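Local coordinates for CPXV018 protein (Cowpox virus, PDB 4FFE) that acts as a secreted viral decoy ligand of the immune receptor NKG2D, with an MHC class I-like fold, and also binds FcRL5, at residues H3-N8 / V24-S29; S29-F34 / I43-G48. All blocks are in the same frame, centred on the assembly; numbering follows the deposited sequence.

Contact 1: H3-N8 / V24-S29; sequences HKLAFN and VYLDDS
The imidazole of His3 meets the carboxylate of Asp27 at its edge, the two planes turned 26° apart. His3 ND1 donates to Asp27 OD2 over 2.7 Å, with the acceptor lying in the ring plane and the hydrogen arriving on the syn side of the carboxylate, a little out of the carboxylate plane. The other oxygen, Asp27 OD1, takes the backbone N-H of Lys4 at 2.8 Å nearly along its C-O axis, so two bonds fix the rotation of the carboxylate. Aspartate suits this place because its short side chain, with CG beside its own N (chi1 -62°), bends back to the neighbouring strand. The Phe7 ring carries CG1 of Val24 over one face, a CH-pi contact 4.2 Å from the centroid and offset toward the rim, while CG2 of the same valine lies 3.6 Å from Phe7 CD2. The Tyr25 ring has the CB of Asn8 and the O of Ala6 at its edge. A water joins its OH to Asn8 ND2, from which it accepts.

These residues belong to an antiparallel beta hairpin. Ala6 and Tyr25 form a hydrogen-bonded pair, Ala6 N to Tyr25 O and back, while Leu5-Leu26 and Phe7-Val24 are the non-hydrogen-bonded pairs beside it. Asp27 N also donates to Lys4 O, just where the chain enters the type I' turn from Leu26 to Ser29.

Leu5, Phe7, Val24 and Leu26 share one face of the sheet, where Leu139 and Phe60 of the helices cover them; branched and aromatic apolar groups fill that interface. CD1 of Leu5 reaches CG1 of Val24 at 3.7 Å. On the other face the small Ala6, between Tyr25 and Phe82 and Glu84 of the next strand, suits a buried place, and the ammonium of Lys4 turns away to salt bridges with Asp86 and Glu84.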
ATOM      1  N   HIS A   3      17.993  -0.722  -2.748  1.00 42.76           N
ATOM      2  CA  HIS A   3      16.953  -1.030  -1.774  1.00 36.49           C
ATOM      3  C   HIS A   3      15.558  -0.695  -2.296  1.00 30.69           C
ATOM      4  O   HIS A   3      15.392   0.206  -3.118  1.00 31.89           O
ATOM      5  CB  HIS A   3      17.219  -0.295  -0.460  1.00 35.91           C
ATOM      6  CG  HIS A   3      18.503  -0.688   0.201  1.00 45.99           C
ATOM      7  ND1 HIS A   3      18.641  -1.851   0.928  1.00 42.39           N
ATOM      8  CD2 HIS A   3      19.709  -0.073   0.246  1.00 45.52           C
ATOM      9  CE1 HIS A   3      19.875  -1.935   1.393  1.00 40.98           C
ATOM     10  NE2 HIS A   3      20.544  -0.868   0.993  1.00 47.78           N
ATOM     11  N   LYS A   4      14.561  -1.428  -1.811  1.00 25.61           N
ATOM     12  CA  LYS A   4      13.179  -1.225  -2.228  1.00 33.13           C
ATOM     13  C   LYS A   4      12.223  -1.199  -1.041  1.00 32.82           C
ATOM     14  O   LYS A   4      12.375  -1.962  -0.089  1.00 31.11           O
ATOM     15  CB  LYS A   4      12.741  -2.328  -3.193  1.00 34.09           C
ATOM     16  CG  LYS A   4      13.391  -2.263  -4.558  1.00 41.19           C
ATOM     17  CD  LYS A   4      13.003  -3.467  -5.399  1.00 44.26           C
ATOM     18  CE  LYS A   4      13.606  -3.396  -6.793  1.00 43.38           C
ATOM     19  NZ  LYS A   4      13.021  -2.285  -7.596  1.00 46.99           N
ATOM     20  N   LEU A   5      11.235  -0.315  -1.115  1.00 30.17           N
ATOM     21  CA  LEU A   5      10.143  -0.291  -0.153  1.00 25.07           C
ATOM     22  C   LEU A   5       8.843  -0.429  -0.929  1.00 27.15           C
ATOM     23  O   LEU A   5       8.482   0.451  -1.712  1.00 26.62           O
ATOM     24  CB  LEU A   5      10.152   1.013   0.646  1.00 25.97           C
ATOM     25  CG  LEU A   5       9.124   1.139   1.774  1.00 27.86           C
ATOM     26  CD1 LEU A   5       9.295   0.019   2.789  1.00 21.00           C
ATOM     27  CD2 LEU A   5       9.240   2.498   2.451  1.00 24.86           C
ATOM     28  N   ALA A   6       8.148  -1.542  -0.723  1.00 25.80           N
ATOM     29  CA  ALA A   6       6.952  -1.846  -1.501  1.00 27.02           C
ATOM     30  C   ALA A   6       5.710  -1.945  -0.625  1.00 31.71           C
ATOM     31  O   ALA A   6       5.751  -2.502   0.472  1.00 25.28           O
ATOM     32  CB  ALA A   6       7.149  -3.133  -2.290  1.00 19.35           C
ATOM     33  N   PHE A   7       4.607  -1.396  -1.126  1.00 31.61           N
ATOM     34  CA  PHE A   7       3.328  -1.440  -0.430  1.00 27.48           C
ATOM     35  C   PHE A   7       2.301  -2.187  -1.272  1.00 34.27           C
ATOM     36  O   PHE A   7       2.035  -1.816  -2.417  1.00 27.98           O
ATOM     37  CB  PHE A   7       2.822  -0.026  -0.145  1.00 30.09           C
ATOM     38  CG  PHE A   7       3.698   0.760   0.791  1.00 32.10           C
ATOM     39  CD1 PHE A   7       4.852   1.374   0.333  1.00 25.43           C
ATOM     40  CD2 PHE A   7       3.360   0.891   2.128  1.00 24.73           C
ATOM     41  CE1 PHE A   7       5.661   2.098   1.195  1.00 24.75           C
ATOM     42  CE2 PHE A   7       4.161   1.614   2.996  1.00 26.91           C
ATOM     43  CZ  PHE A   7       5.314   2.219   2.529  1.00 26.00           C
ATOM     44  N   ASN A   8       1.731  -3.245  -0.708  1.00 28.15           N
ATOM     45  CA  ASN A   8       0.691  -3.996  -1.398  1.00 26.54           C
ATOM     46  C   ASN A   8      -0.682  -3.738  -0.786  1.00 22.43           C
ATOM     47  O   ASN A   8      -1.012  -4.288   0.262  1.00 21.87           O
ATOM     48  CB  ASN A   8       1.003  -5.494  -1.381  1.00 26.07           C
ATOM     49  CG  ASN A   8       0.149  -6.275  -2.363  1.00 31.14           C
ATOM     50  OD1 ASN A   8      -0.275  -5.745  -3.385  1.00 32.20           O
ATOM     51  ND2 ASN A   8      -0.109  -7.539  -2.053  1.00 23.82           N
ATOM     52  N   VAL A  24       3.739  -4.377   3.834  1.00 23.74           N
ATOM     53  CA  VAL A  24       4.901  -3.562   3.517  1.00 24.77           C
ATOM     54  C   VAL A  24       6.151  -4.428   3.472  1.00 27.19           C
ATOM     55  O   VAL A  24       6.431  -5.183   4.405  1.00 22.28           O
ATOM     56  CB  VAL A  24       5.100  -2.431   4.536  1.00 31.90           C
ATOM     57  CG1 VAL A  24       6.238  -1.528   4.096  1.00 23.55           C
ATOM     58  CG2 VAL A  24       3.814  -1.630   4.699  1.00 24.53           C
ATOM     59  N   TYR A  25       6.891  -4.321   2.375  1.00 27.96           N
ATOM     60  CA  TYR A  25       8.087  -5.126   2.175  1.00 25.97           C
ATOM     61  C   TYR A  25       9.320  -4.245   2.063  1.00 26.56           C
ATOM     62  O   TYR A  25       9.347  -3.300   1.276  1.00 25.27           O
ATOM     63  CB  TYR A  25       7.951  -5.983   0.910  1.00 28.88           C
ATOM     64  CG  TYR A  25       6.793  -6.956   0.936  1.00 28.87           C
ATOM     65  CD1 TYR A  25       6.951  -8.240   1.438  1.00 33.13           C
ATOM     66  CD2 TYR A  25       5.542  -6.590   0.453  1.00 23.66           C
ATOM     67  CE1 TYR A  25       5.895  -9.134   1.464  1.00 30.88           C
ATOM     68  CE2 TYR A  25       4.481  -7.476   0.473  1.00 30.34           C
ATOM     69  CZ  TYR A  25       4.662  -8.747   0.980  1.00 42.66           C
ATOM     70  OH  TYR A  25       3.608  -9.633   1.003  1.00 37.34           O
ATOM     71  N   LEU A  26      10.334  -4.551   2.863  1.00 24.99           N
ATOM     72  CA  LEU A  26      11.627  -3.891   2.744  1.00 26.86           C
ATOM     73  C   LEU A  26      12.600  -4.900   2.159  1.00 29.86           C
ATOM     74  O   LEU A  26      12.883  -5.922   2.783  1.00 30.26           O
ATOM     75  CB  LEU A  26      12.125  -3.404   4.109  1.00 28.87           C
ATOM     76  CG  LEU A  26      13.492  -2.707   4.140  1.00 32.17           C
ATOM     77  CD1 LEU A  26      13.484  -1.454   3.278  1.00 27.75           C
ATOM     78  CD2 LEU A  26      13.904  -2.368   5.567  1.00 28.40           C
ATOM     79  N   ASP A  27      13.092  -4.614   0.957  1.00 31.02           N
ATOM     80  CA  ASP A  27      13.989  -5.522   0.245  1.00 36.87           C
ATOM     81  C   ASP A  27      13.438  -6.944   0.197  1.00 38.58           C
ATOM     82  O   ASP A  27      14.149  -7.902   0.503  1.00 46.89           O
ATOM     83  CB  ASP A  27      15.385  -5.513   0.875  1.00 39.33           C
ATOM     84  CG  ASP A  27      16.043  -4.152   0.805  1.00 48.01           C
ATOM     85  OD1 ASP A  27      15.649  -3.348  -0.065  1.00 45.48           O
ATOM     86  OD2 ASP A  27      16.955  -3.888   1.616  1.00 58.74           O
ATOM     87  N   ASP A  28      12.160  -7.058  -0.160  1.00 34.33           N
ATOM     88  CA  ASP A  28      11.475  -8.343  -0.319  1.00 41.89           C
ATOM     89  C   ASP A  28      11.211  -9.093   0.991  1.00 38.29           C
ATOM     90  O   ASP A  28      10.786 -10.246   0.975  1.00 44.73           O
ATOM     91  CB  ASP A  28      12.207  -9.234  -1.329  1.00 47.98           C
ATOM     92  CG  ASP A  28      12.509  -8.509  -2.622  1.00 59.13           C
ATOM     93  OD1 ASP A  28      11.622  -7.773  -3.108  1.00 45.33           O
ATOM     94  OD2 ASP A  28      13.635  -8.660  -3.143  1.00 63.85           O
ATOM     95  N   SER A  29      11.458  -8.433   2.119  1.00 34.44           N
ATOM     96  CA  SER A  29      11.083  -8.977   3.420  1.00 32.10           C
ATOM     97  C   SER A  29       9.895  -8.207   3.980  1.00 27.63           C
ATOM     98  O   SER A  29       9.932  -6.981   4.070  1.00 32.45           O
ATOM     99  CB  SER A  29      12.253  -8.907   4.407  1.00 34.55           C
ATOM    100  OG  SER A  29      13.281  -9.819   4.057  1.00 49.81           O
TER
HETATM  101  O   HOH W   1       1.298  -8.993   0.171  1.00 45.33           O

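Contact 2: S29-F34 / I43-G48; sequences SQIITF and IPFMIG
Ile31 and Ile43 bring the two backbones closest, with a CA-CA distance of 5.2 Å, yet they run on as a strand on one side and a short 3-10 turn on the other. The strand is itself irregular: Ile31 has phi/psi of -114°/-25°, and it and Ile32 both stand opposite Val24 in a classic beta bulge. Across from it, residues 44-46 wind into the 3-10 turn, held by Met46 N to Ile43 O at 3.1 Å. The contact is made mainly by apolar side chains.

Ile43 sends its CG2 methyl against the beta-branch of Ile31, 3.7 Å from CB of Ile31. The two side chains lie aslant, and the branching at CB gives each a methyl to present to the other. CG2 of Ile31 also approaches Phe45 CE2 at 4.2 Å. Phe45 gives one ring face to the CG of its neighbour Met46, which closes the small apolar cluster from within the turn.

In this MHC class I-like fold the bulge, by placing two successive residues opposite Val24, is consistent with both isoleucines of strand 29-34, next to the edge strand 39-41, meeting the loop that leads to helix 52-65. Met46 touches both: its CG lies 4.1 Å from Ile31 CB, and its CE meets Ile32 CD1 at 3.9 Å. A flexible thioether chain is well suited to this, being bent at both chi2 and chi3 to bring the methyl back to the strand. Leu142 of helix 132-148 packs on both Ile31 and Met46, and Met146 of the same helix on Phe45. Ile32 in turn touches Leu53 and Tyr56 of helix 52-65.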
ATOM      1  N   SER A  29      11.458  -8.433   2.119  1.00 34.44           N
ATOM      2  CA  SER A  29      11.083  -8.977   3.420  1.00 32.10           C
ATOM      3  C   SER A  29       9.895  -8.207   3.980  1.00 27.63           C
ATOM      4  O   SER A  29       9.932  -6.981   4.070  1.00 32.45           O
ATOM      5  CB  SER A  29      12.253  -8.907   4.407  1.00 34.55           C
ATOM      6  OG  SER A  29      13.281  -9.819   4.057  1.00 49.81           O
ATOM      7  N   GLN A  30       8.840  -8.923   4.352  1.00 28.22           N
ATOM      8  CA  GLN A  30       7.675  -8.280   4.946  1.00 31.45           C
ATOM      9  C   GLN A  30       8.014  -7.762   6.336  1.00 30.89           C
ATOM     10  O   GLN A  30       8.450  -8.523   7.197  1.00 31.06           O
ATOM     11  CB  GLN A  30       6.495  -9.247   5.031  1.00 24.52           C
ATOM     12  CG  GLN A  30       5.223  -8.589   5.545  1.00 32.86           C
ATOM     13  CD  GLN A  30       4.160  -9.589   5.946  1.00 41.71           C
ATOM     14  OE1 GLN A  30       4.464 -10.663   6.466  1.00 51.87           O
ATOM     15  NE2 GLN A  30       2.902  -9.241   5.704  1.00 47.00           N
ATOM     16  N   ILE A  31       7.811  -6.465   6.553  1.00 31.72           N
ATOM     17  CA  ILE A  31       8.145  -5.851   7.834  1.00 32.79           C
ATOM     18  C   ILE A  31       6.914  -5.360   8.596  1.00 30.03           C
ATOM     19  O   ILE A  31       6.943  -5.239   9.820  1.00 31.20           O
ATOM     20  CB  ILE A  31       9.139  -4.682   7.666  1.00 32.85           C
ATOM     21  CG1 ILE A  31       8.511  -3.551   6.847  1.00 23.34           C
ATOM     22  CG2 ILE A  31      10.429  -5.172   7.020  1.00 23.30           C
ATOM     23  CD1 ILE A  31       9.357  -2.300   6.790  1.00 31.32           C
ATOM     24  N   ILE A  32       5.837  -5.075   7.867  1.00 25.83           N
ATOM     25  CA  ILE A  32       4.626  -4.512   8.459  1.00 26.36           C
ATOM     26  C   ILE A  32       3.381  -5.086   7.787  1.00 32.36           C
ATOM     27  O   ILE A  32       3.333  -5.217   6.564  1.00 29.13           O
ATOM     28  CB  ILE A  32       4.592  -2.966   8.318  1.00 28.06           C
ATOM     29  CG1 ILE A  32       5.764  -2.315   9.055  1.00 27.46           C
ATOM     30  CG2 ILE A  32       3.283  -2.399   8.841  1.00 34.88           C
ATOM     31  CD1 ILE A  32       5.837  -0.815   8.877  1.00 25.22           C
ATOM     32  N   THR A  33       2.377  -5.437   8.586  1.00 31.43           N
ATOM     33  CA  THR A  33       1.095  -5.870   8.039  1.00 29.43           C
ATOM     34  C   THR A  33      -0.062  -5.085   8.659  1.00 27.92           C
ATOM     35  O   THR A  33      -0.008  -4.684   9.822  1.00 30.68           O
ATOM     36  CB  THR A  33       0.875  -7.394   8.204  1.00 26.88           C
ATOM     37  OG1 THR A  33      -0.256  -7.804   7.426  1.00 37.69           O
ATOM     38  CG2 THR A  33       0.644  -7.757   9.666  1.00 32.83           C
ATOM     39  N   PHE A  34      -1.099  -4.860   7.862  1.00 33.71           N
ATOM     40  CA  PHE A  34      -2.251  -4.072   8.283  1.00 30.50           C
ATOM     41  C   PHE A  34      -3.512  -4.818   7.861  1.00 31.97           C
ATOM     42  O   PHE A  34      -3.614  -5.268   6.724  1.00 26.54           O
ATOM     43  CB  PHE A  34      -2.181  -2.685   7.636  1.00 24.33           C
ATOM     44  CG  PHE A  34      -3.402  -1.837   7.851  1.00 25.49           C
ATOM     45  CD1 PHE A  34      -3.574  -1.126   9.028  1.00 30.98           C
ATOM     46  CD2 PHE A  34      -4.364  -1.723   6.858  1.00 29.08           C
ATOM     47  CE1 PHE A  34      -4.695  -0.334   9.221  1.00 33.62           C
ATOM     48  CE2 PHE A  34      -5.485  -0.932   7.044  1.00 31.79           C
ATOM     49  CZ  PHE A  34      -5.652  -0.237   8.228  1.00 31.05           C
ATOM     50  N   ILE A  43       8.590  -8.284  11.783  1.00 28.72           N
ATOM     51  CA  ILE A  43      10.029  -8.511  11.823  1.00 28.57           C
ATOM     52  C   ILE A  43      10.556  -7.856  13.104  1.00 27.72           C
ATOM     53  O   ILE A  43      10.059  -6.803  13.504  1.00 32.63           O
ATOM     54  CB  ILE A  43      10.715  -7.961  10.534  1.00 33.28           C
ATOM     55  CG1 ILE A  43      12.106  -8.573  10.331  1.00 34.75           C
ATOM     56  CG2 ILE A  43      10.751  -6.437  10.533  1.00 25.14           C
ATOM     57  CD1 ILE A  43      12.749  -8.233   9.000  1.00 31.30           C
ATOM     58  N   PRO A  44      11.522  -8.505  13.783  1.00 26.94           N
ATOM     59  CA  PRO A  44      11.995  -8.045  15.096  1.00 32.88           C
ATOM     60  C   PRO A  44      12.362  -6.563  15.208  1.00 28.49           C
ATOM     61  O   PRO A  44      11.913  -5.925  16.159  1.00 32.29           O
ATOM     62  CB  PRO A  44      13.221  -8.923  15.342  1.00 30.22           C
ATOM     63  CG  PRO A  44      12.857 -10.208  14.687  1.00 35.57           C
ATOM     64  CD  PRO A  44      12.081  -9.829  13.447  1.00 32.60           C
ATOM     65  N   PHE A  45      13.138  -6.021  14.273  1.00 22.26           N
ATOM     66  CA  PHE A  45      13.596  -4.635  14.404  1.00 27.11           C
ATOM     67  C   PHE A  45      12.460  -3.608  14.371  1.00 29.24           C
ATOM     68  O   PHE A  45      12.640  -2.466  14.793  1.00 32.66           O
ATOM     69  CB  PHE A  45      14.690  -4.294  13.379  1.00 24.69           C
ATOM     70  CG  PHE A  45      14.169  -3.867  12.028  1.00 32.34           C
ATOM     71  CD1 PHE A  45      13.942  -2.527  11.745  1.00 33.87           C
ATOM     72  CD2 PHE A  45      13.946  -4.798  11.029  1.00 27.50           C
ATOM     73  CE1 PHE A  45      13.476  -2.131  10.502  1.00 34.99           C
ATOM     74  CE2 PHE A  45      13.483  -4.407   9.780  1.00 31.61           C
ATOM     75  CZ  PHE A  45      13.245  -3.073   9.519  1.00 32.28           C
ATOM     76  N   MET A  46      11.292  -4.018  13.880  1.00 32.43           N
ATOM     77  CA  MET A  46      10.133  -3.132  13.824  1.00 21.35           C
ATOM     78  C   MET A  46       9.255  -3.230  15.070  1.00 30.59           C
ATOM     79  O   MET A  46       8.347  -2.423  15.264  1.00 28.16           O
ATOM     80  CB  MET A  46       9.297  -3.409  12.574  1.00 24.02           C
ATOM     81  CG  MET A  46       9.926  -2.897  11.292  1.00 28.17           C
ATOM     82  SD  MET A  46      10.271  -1.127  11.354  1.00 32.86           S
ATOM     83  CE  MET A  46       8.624  -0.452  11.529  1.00 31.00           C
ATOM     84  N   ILE A  47       9.519  -4.226  15.908  1.00 25.81           N
ATOM     85  CA  ILE A  47       8.762  -4.384  17.141  1.00 31.16           C
ATOM     86  C   ILE A  47       9.119  -3.262  18.113  1.00 32.15           C
ATOM     87  O   ILE A  47      10.289  -3.041  18.418  1.00 34.18           O
ATOM     88  CB  ILE A  47       9.013  -5.758  17.788  1.00 35.70           C
ATOM     89  CG1 ILE A  47       8.627  -6.874  16.815  1.00 28.69           C
ATOM     90  CG2 ILE A  47       8.235  -5.890  19.092  1.00 29.74           C
ATOM     91  CD1 ILE A  47       8.822  -8.272  17.367  1.00 37.93           C
ATOM     92  N   GLY A  48       8.103  -2.543  18.577  1.00 37.47           N
ATOM     93  CA  GLY A  48       8.314  -1.431  19.484  1.00 39.25           C
ATOM     94  C   GLY A  48       8.356  -0.084  18.789  1.00 39.80           C
ATOM     95  O   GLY A  48       8.395   0.956  19.447  1.00 36.03           O
TER

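In the fold
From the N terminus, strand 3-14 pairs with strand 17-26, and contact 1 closes that hairpin near its open end, where the chain enters the turn through Asp27 and Asp28. Strand 29-34 follows through the turn and lies beside strand 17-26. Contact 2 opens after contact 1 has closed; the two stand in series, share Ser29, and neither encloses the other. Contact 2 closes a shorter loop through strand 39-41 before the chain enters helix 52-65. Val24 links them, its backbone probably bonded to Ile31 and Ile32. Contact 1 thus belongs to the middle of the sheet, while contact 2 ties its edge region to the loop before that helix, with helix 132-148 touching both.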